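PDB 3H4N: cytochrome c7 from Geobacter sulfurreducens, which probably carries electrons through three covalently bound c-type haems, in the respiration of Fe(III). Local coordinates for residues T15-H18 against K19-A22; G62-K65 against C66-H70. One frame throughout, in Å; residues are numbered along the deposited sequence. Where two conformers were deposited one is given.

How the contacts relate
From the N terminus the chain runs through the hairpin of strands 5-7 and 14-16. Contact 1 (15-18 with 19-22) closes a tight turn at the end of the second strand and sets two histidines on the irons of two different haems. After the long helix 45-59, contact 2 (62-65 with 66-70) closes the turn that leads into the short helix 66-69 and holds a third haem. Contacts 1 and 2 lie in series, neither nesting nor crossing; the centres of contact 1 and contact 2 are about 14 Å apart. Helix 45-59 relates them: its His-56 shares a haem iron with His-21, and its His-49 shares one with His-70.

Contact 1 (T15-H18 against K19-A22); sequences TFDH and KKHA. With HEM (protoporphyrin IX containing Fe), chain C.
The imidazole of His-21 has the rim of the Phe-16 ring over one face and a carbonyl oxygen at its edge. Phe-16 CE1 sits above the centre of the imidazole, 3.4 Å from His-21 ND1, but the rings are inclined at 34° with centroids 4.4 Å apart, an oblique pair and not a stack. The phenyl ring also meets the haem: one face lies against the methyl CMD, and its far end, Phe-16 CZ, comes within 3.3 Å of the meso carbon CHD. With CG anti to the backbone N (chi1 178°), the phenyl ring reaches between His-21 and the porphyrin. Phe-16 CE2 covers a face of the His-18 imidazole as well. The His-18 ring meets the porphyrin by its edge, and His-18 NE2 binds the haem iron at 2.1 Å.

Hydrogen bonds then fix the turn. His-21 ND1 donates to Asp-17 O over 2.9 Å in a nearly straight bond (168°); the oxygen lies close to the imidazole plane, although the donor stands above the carbonyl plane. This bond limits rotation of the ring and would probably increase the electron-donating character of its iron-binding NE2. The Asp-17 carboxylate, in one of its two conformers, reaches forward alongside Lys-19, and Lys-20 N donates to the anti lone pair of Asp-17 OD1 at 3.0 Å. His-21 N closes the turn on His-18 O, also at 3.0 Å.

His-32 completes the axial pair of the iron held by His-18, and His-56 that of the iron held by His-21. Two axial histidines from one short turn, serving neighbouring haems with a phenylalanine ring against a face of each imidazole, are characteristic of the bis-histidine haem core of the cytochrome c3/c7 family.

Contact 2 (G62-K65 against C66-H70); sequences GPTK and CGECH. With HEM (protoporphyrin IX containing Fe), chain E.
Hydrogen bonding centres on the carboxylate of Glu-68, which reaches back to the backbone of the residues before the short helix. Its OE2 accepts from Thr-64 N at 2.9 Å, nearly along the C-O axis, and from Lys-65 N at 3.1 Å, here from above the carboxylate plane. Glu-68 CG lies beside its own backbone N (chi1 -65°) and the chain is extended beyond it, which carries OE2 to both amides. In the other direction, Glu-68 N donates to Lys-65 O at 3.0 Å, a bent bond (134°). Side chain and main chain thus pair reciprocally across the entrance to helix 66-69.

Apolar contacts line the inner side of the turn. Pro-63 CB rests against Glu-68 CB, while Pro-63 CG approaches Cys-69 SG to 3.5 Å. A separate, polar-edged contact sets Lys-65 and Glu-68 side by side, the lysine CG alongside the carboxylate; in the modelled conformer Lys-65 NZ lies 6.2 Å from Glu-68 OE1, too far for a salt bridge.

Covalent and metal bonds tie the segment to the haem. Cys-66 SG is joined at 1.9 Å to haem CAB and Cys-69 SG to CAC, carbons of former vinyl groups, both links being thioethers. His-70 NE2 binds the haem iron at 2.0 Å, with His-49 the other axial ligand. His-70 ND1 donates to Gly-12 O, which would hold the ring's orientation, while Pro-63 O accepts from His-56 ND1, linking this turn to a second haem ligand.

Residues 66-70 form the CXXCH haem-attachment motif of c-type cytochromes, with the 62-65 turn leading into it.

Contact 1 (T15-H18 against K19-A22)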
loop_
_atom_site.group_PDB
_atom_site.type_symbol
_atom_site.label_atom_id
_atom_site.label_comp_id
_atom_site.label_asym_id
_atom_site.label_seq_id
_atom_site.Cartn_x
_atom_site.Cartn_y
_atom_site.Cartn_z
ATOM N N THR A 15 -1.243 -2.829 8.147
ATOM C CA THR A 15 -2.643 -2.427 8.048
ATOM C C THR A 15 -2.849 -1.320 7.039
ATOM O O THR A 15 -2.289 -0.239 7.187
ATOM C CB THR A 15 -3.172 -2.015 9.418
ATOM O OG1 THR A 15 -3.169 -3.159 10.283
ATOM C CG2 THR A 15 -4.640 -1.617 9.321
ATOM N N PHE A 16 -3.637 -1.611 6.008
ATOM C CA PHE A 16 -3.923 -0.690 4.910
ATOM C C PHE A 16 -5.352 -0.130 5.033
ATOM O O PHE A 16 -6.325 -0.886 5.115
ATOM C CB PHE A 16 -3.779 -1.392 3.547
ATOM C CG PHE A 16 -4.116 -0.488 2.404
ATOM C CD1 PHE A 16 -3.189 0.454 1.949
ATOM C CD2 PHE A 16 -5.402 -0.476 1.873
ATOM C CE1 PHE A 16 -3.534 1.352 0.970
ATOM C CE2 PHE A 16 -5.735 0.397 0.899
ATOM C CZ PHE A 16 -4.809 1.315 0.434
ATOM N N ASP A 17 -5.467 1.188 5.022
ATOM C CA ASP A 17 -6.722 1.890 5.230
ATOM C C ASP A 17 -7.053 2.680 3.960
ATOM O O ASP A 17 -6.367 3.642 3.634
ATOM C CB ASP A 17 -6.595 2.834 6.436
ATOM C CG ASP A 17 -7.884 3.563 6.750
ATOM O OD1 ASP A 17 -8.111 4.651 6.182
ATOM O OD2 ASP A 17 -8.729 3.133 7.563
ATOM N N HIS A 18 -8.109 2.301 3.244
ATOM C CA HIS A 18 -8.498 3.037 2.038
ATOM C C HIS A 18 -8.786 4.508 2.317
ATOM O O HIS A 18 -8.577 5.334 1.440
ATOM C CB HIS A 18 -9.744 2.442 1.358
ATOM C CG HIS A 18 -9.470 1.251 0.484
ATOM N ND1 HIS A 18 -9.612 -0.056 0.892
ATOM C CD2 HIS A 18 -9.017 1.199 -0.787
ATOM C CE1 HIS A 18 -9.263 -0.850 -0.109
ATOM N NE2 HIS A 18 -8.902 -0.113 -1.139
ATOM N N LYS A 19 -9.327 4.827 3.497
ATOM C CA LYS A 19 -9.679 6.220 3.820
ATOM C C LYS A 19 -8.478 7.154 3.679
ATOM O O LYS A 19 -8.600 8.271 3.148
ATOM C CB LYS A 19 -10.302 6.327 5.211
ATOM C CG LYS A 19 -11.369 7.404 5.308
ATOM C CD LYS A 19 -11.902 7.529 6.730
ATOM C CE LYS A 19 -11.234 8.672 7.482
ATOM N NZ LYS A 19 -11.786 9.989 7.057
ATOM N N LYS A 20 -7.322 6.672 4.130
ATOM C CA LYS A 20 -6.071 7.439 4.103
ATOM C C LYS A 20 -5.502 7.595 2.700
ATOM O O LYS A 20 -4.598 8.397 2.481
ATOM C CB LYS A 20 -5.029 6.773 5.007
ATOM C CG LYS A 20 -5.314 6.930 6.489
ATOM C CD LYS A 20 -4.921 8.313 6.989
ATOM C CE LYS A 20 -5.264 8.513 8.453
ATOM N NZ LYS A 20 -5.310 9.959 8.780
ATOM N N HIS A 21 -6.036 6.831 1.748
ATOM C CA HIS A 21 -5.496 6.729 0.407
ATOM C C HIS A 21 -6.433 7.285 -0.661
ATOM O O HIS A 21 -6.211 7.077 -1.849
ATOM C CB HIS A 21 -5.101 5.257 0.150
ATOM C CG HIS A 21 -3.895 4.852 0.940
ATOM N ND1 HIS A 21 -3.960 4.420 2.247
ATOM C CD2 HIS A 21 -2.579 4.933 0.636
ATOM C CE1 HIS A 21 -2.735 4.213 2.701
ATOM N NE2 HIS A 21 -1.877 4.522 1.747
ATOM N N ALA A 22 -7.466 8.011 -0.244
ATOM C CA ALA A 22 -8.252 8.799 -1.195
ATOM C C ALA A 22 -7.431 10.038 -1.598
ATOM O O ALA A 22 -6.661 10.569 -0.800
ATOM C CB ALA A 22 -9.586 9.215 -0.579
HETATM C CHA HEM C . -8.695 -3.957 -1.816
HETATM C CHB HEM C . -11.522 -0.917 -4.288
HETATM C CHC HEM C . -8.190 2.517 -3.996
HETATM C CHD HEM C . -5.098 -0.708 -2.209
HETATM C C1A HEM C . -9.758 -3.441 -2.513
HETATM C C2A HEM C . -10.974 -4.124 -2.841
HETATM C C3A HEM C . -11.765 -3.292 -3.527
HETATM C C4A HEM C . -11.054 -2.042 -3.650
HETATM C CMA HEM C . -13.163 -3.569 -4.110
HETATM C CAA HEM C . -11.277 -5.593 -2.490
HETATM C CBA HEM C . -11.727 -5.783 -1.067
HETATM C CGA HEM C . -12.082 -7.238 -0.837
HETATM O O1A HEM C . -11.969 -7.612 0.349
HETATM O O2A HEM C . -12.477 -7.998 -1.781
HETATM C C1B HEM C . -10.883 0.281 -4.403
HETATM C C2B HEM C . -11.437 1.470 -5.008
HETATM C C3B HEM C . -10.515 2.428 -4.910
HETATM C C4B HEM C . -9.369 1.869 -4.246
HETATM C CMB HEM C . -12.844 1.559 -5.630
HETATM C CAB HEM C . -10.618 3.900 -5.353
HETATM C CBB HEM C . -11.612 4.664 -4.778
HETATM C C1C HEM C . -7.038 1.917 -3.566
HETATM C C2C HEM C . -5.732 2.533 -3.542
HETATM C C3C HEM C . -4.861 1.645 -3.045
HETATM C C4C HEM C . -5.607 0.437 -2.754
HETATM C CMC HEM C . -5.449 3.976 -4.023
HETATM C CAC HEM C . -3.330 1.808 -2.811
HETATM C CBC HEM C . -2.885 2.991 -2.311
HETATM C C1D HEM C . -5.783 -1.844 -1.913
HETATM C C2D HEM C . -5.202 -2.993 -1.279
HETATM C C3D HEM C . -6.310 -3.983 -1.166
HETATM C C4D HEM C . -7.468 -3.339 -1.729
HETATM C CMD HEM C . -3.759 -3.167 -0.826
HETATM C CAD HEM C . -6.222 -5.411 -0.617
HETATM C CBD HEM C . -5.925 -6.278 -1.846
HETATM C CGD HEM C . -5.668 -7.742 -1.567
HETATM O O1D HEM C . -5.438 -8.526 -2.532
HETATM O O2D HEM C . -5.674 -8.120 -0.366
HETATM N NA HEM C . -9.835 -2.168 -3.018
HETATM N NB HEM C . -9.634 0.550 -3.938
HETATM N NC HEM C . -6.924 0.634 -3.087
HETATM N ND HEM C . -7.115 -2.065 -2.179
HETATM FE FE HEM C . -8.363 -0.750 -3.024
#

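Contact 2 (G62-K65 against C66-H70)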
loop_
_atom_site.group_PDB
_atom_site.type_symbol
_atom_site.label_atom_id
_atom_site.label_comp_id
_atom_site.label_asym_id
_atom_site.label_seq_id
_atom_site.Cartn_x
_atom_site.Cartn_y
_atom_site.Cartn_z
ATOM N N GLY A 62 3.606 9.319 4.776
ATOM C CA GLY A 62 3.381 7.905 4.963
ATOM C C GLY A 62 4.632 7.150 5.376
ATOM O O GLY A 62 5.741 7.659 5.297
ATOM N N PRO A 63 4.434 5.919 5.831
ATOM C CA PRO A 63 5.522 5.117 6.409
ATOM C C PRO A 63 6.580 4.687 5.389
ATOM O O PRO A 63 6.269 4.173 4.303
ATOM C CB PRO A 63 4.779 3.904 6.981
ATOM C CG PRO A 63 3.528 3.809 6.201
ATOM C CD PRO A 63 3.144 5.205 5.874
ATOM N N THR A 64 7.845 4.889 5.752
ATOM C CA THR A 64 8.956 4.464 4.900
ATOM C C THR A 64 9.977 3.536 5.579
ATOM O O THR A 64 10.864 3.014 4.902
ATOM C CB THR A 64 9.708 5.691 4.376
ATOM O OG1 THR A 64 10.236 6.414 5.493
ATOM C CG2 THR A 64 8.761 6.668 3.651
ATOM N N LYS A 65 9.869 3.351 6.888
ATOM C CA LYS A 65 10.787 2.498 7.646
ATOM C C LYS A 65 10.075 1.192 8.002
ATOM O O LYS A 65 8.850 1.157 8.153
ATOM C CB LYS A 65 11.263 3.216 8.909
ATOM C CG LYS A 65 11.738 4.654 8.644
ATOM C CD LYS A 65 13.116 4.936 9.207
ATOM C CE LYS A 65 13.507 6.397 9.007
ATOM N NZ LYS A 65 14.878 6.667 9.507
ATOM N N CYS A 66 10.825 0.101 8.129
ATOM C CA CYS A 66 10.213 -1.229 8.259
ATOM C C CYS A 66 9.118 -1.307 9.310
ATOM O O CYS A 66 8.013 -1.761 9.014
ATOM C CB CYS A 66 11.256 -2.297 8.589
ATOM S SG CYS A 66 12.864 -2.204 7.751
ATOM N N GLY A 67 9.434 -0.850 10.519
ATOM C CA GLY A 67 8.524 -0.960 11.648
ATOM C C GLY A 67 7.359 0.004 11.621
ATOM O O GLY A 67 6.395 -0.171 12.371
ATOM N N GLU A 68 7.431 1.020 10.762
ATOM C CA GLU A 68 6.287 1.906 10.523
ATOM C C GLU A 68 5.157 1.201 9.772
ATOM O O GLU A 68 3.989 1.552 9.947
ATOM C CB GLU A 68 6.730 3.186 9.809
ATOM C CG GLU A 68 7.662 4.068 10.644
ATOM C CD GLU A 68 8.253 5.240 9.870
ATOM O OE1 GLU A 68 8.756 6.168 10.521
ATOM O OE2 GLU A 68 8.224 5.248 8.626
ATOM N N CYS A 69 5.492 0.208 8.946
ATOM C CA CYS A 69 4.469 -0.641 8.332
ATOM C C CYS A 69 4.238 -1.954 9.069
ATOM O O CYS A 69 3.096 -2.318 9.342
ATOM C CB CYS A 69 4.833 -0.956 6.885
ATOM S SG CYS A 69 4.642 0.466 5.812
ATOM N N HIS A 70 5.318 -2.681 9.340
ATOM C CA HIS A 70 5.265 -4.029 9.934
ATOM C C HIS A 70 5.148 -3.933 11.445
ATOM O O HIS A 70 6.067 -3.467 12.113
ATOM C CB HIS A 70 6.548 -4.813 9.567
ATOM C CG HIS A 70 6.647 -5.154 8.111
ATOM N ND1 HIS A 70 5.860 -6.123 7.530
ATOM C CD2 HIS A 70 7.436 -4.666 7.122
ATOM C CE1 HIS A 70 6.151 -6.200 6.240
ATOM N NE2 HIS A 70 7.104 -5.327 5.967
HETATM C CHA HEM E . 6.461 -7.845 2.818
HETATM C CHB HEM E . 10.488 -6.909 5.334
HETATM C CHC HEM E . 9.546 -2.225 4.766
HETATM C CHD HEM E . 5.011 -3.288 3.605
HETATM C C1A HEM E . 7.627 -8.031 3.524
HETATM C C2A HEM E . 8.261 -9.299 3.826
HETATM C C3A HEM E . 9.376 -9.025 4.528
HETATM C C4A HEM E . 9.479 -7.587 4.674
HETATM C CMA HEM E . 10.398 -10.017 5.111
HETATM C CAA HEM E . 7.704 -10.692 3.438
HETATM C CBA HEM E . 6.769 -11.146 4.560
HETATM C CGA HEM E . 6.132 -12.502 4.341
HETATM O O1A HEM E . 6.006 -12.959 3.184
HETATM O O2A HEM E . 5.703 -13.122 5.337
HETATM C C1B HEM E . 10.613 -5.531 5.355
HETATM C C2B HEM E . 11.779 -4.788 5.780
HETATM C C3B HEM E . 11.517 -3.488 5.626
HETATM C C4B HEM E . 10.181 -3.396 5.076
HETATM C CMB HEM E . 13.045 -5.461 6.363
HETATM C CAB HEM E . 12.433 -2.273 5.892
HETATM C CBB HEM E . 13.639 -2.279 5.238
HETATM C C1C HEM E . 8.213 -2.082 4.452
HETATM C C2C HEM E . 7.473 -0.832 4.412
HETATM C C3C HEM E . 6.198 -1.139 4.108
HETATM C C4C HEM E . 6.114 -2.572 3.922
HETATM C CMC HEM E . 8.088 0.543 4.720
HETATM C CAC HEM E . 4.983 -0.196 3.936
HETATM C CBC HEM E . 5.092 0.901 3.138
HETATM C C1D HEM E . 5.009 -4.603 3.247
HETATM C C2D HEM E . 3.868 -5.258 2.703
HETATM C C3D HEM E . 4.314 -6.654 2.426
HETATM C C4D HEM E . 5.684 -6.724 2.841
HETATM C CMD HEM E . 2.491 -4.658 2.449
HETATM C CAD HEM E . 3.455 -7.748 1.796
HETATM C CBD HEM E . 2.532 -8.495 2.761
HETATM C CGD HEM E . 1.531 -9.404 2.030
HETATM O O1D HEM E . 1.391 -9.313 0.785
HETATM O O2D HEM E . 0.833 -10.259 2.652
HETATM N NA HEM E . 8.379 -7.011 4.058
HETATM N NB HEM E . 9.654 -4.645 4.909
HETATM N NC HEM E . 7.341 -3.108 4.162
HETATM N ND HEM E . 6.064 -5.492 3.331
HETATM FE FE HEM E . 7.883 -5.051 4.095
#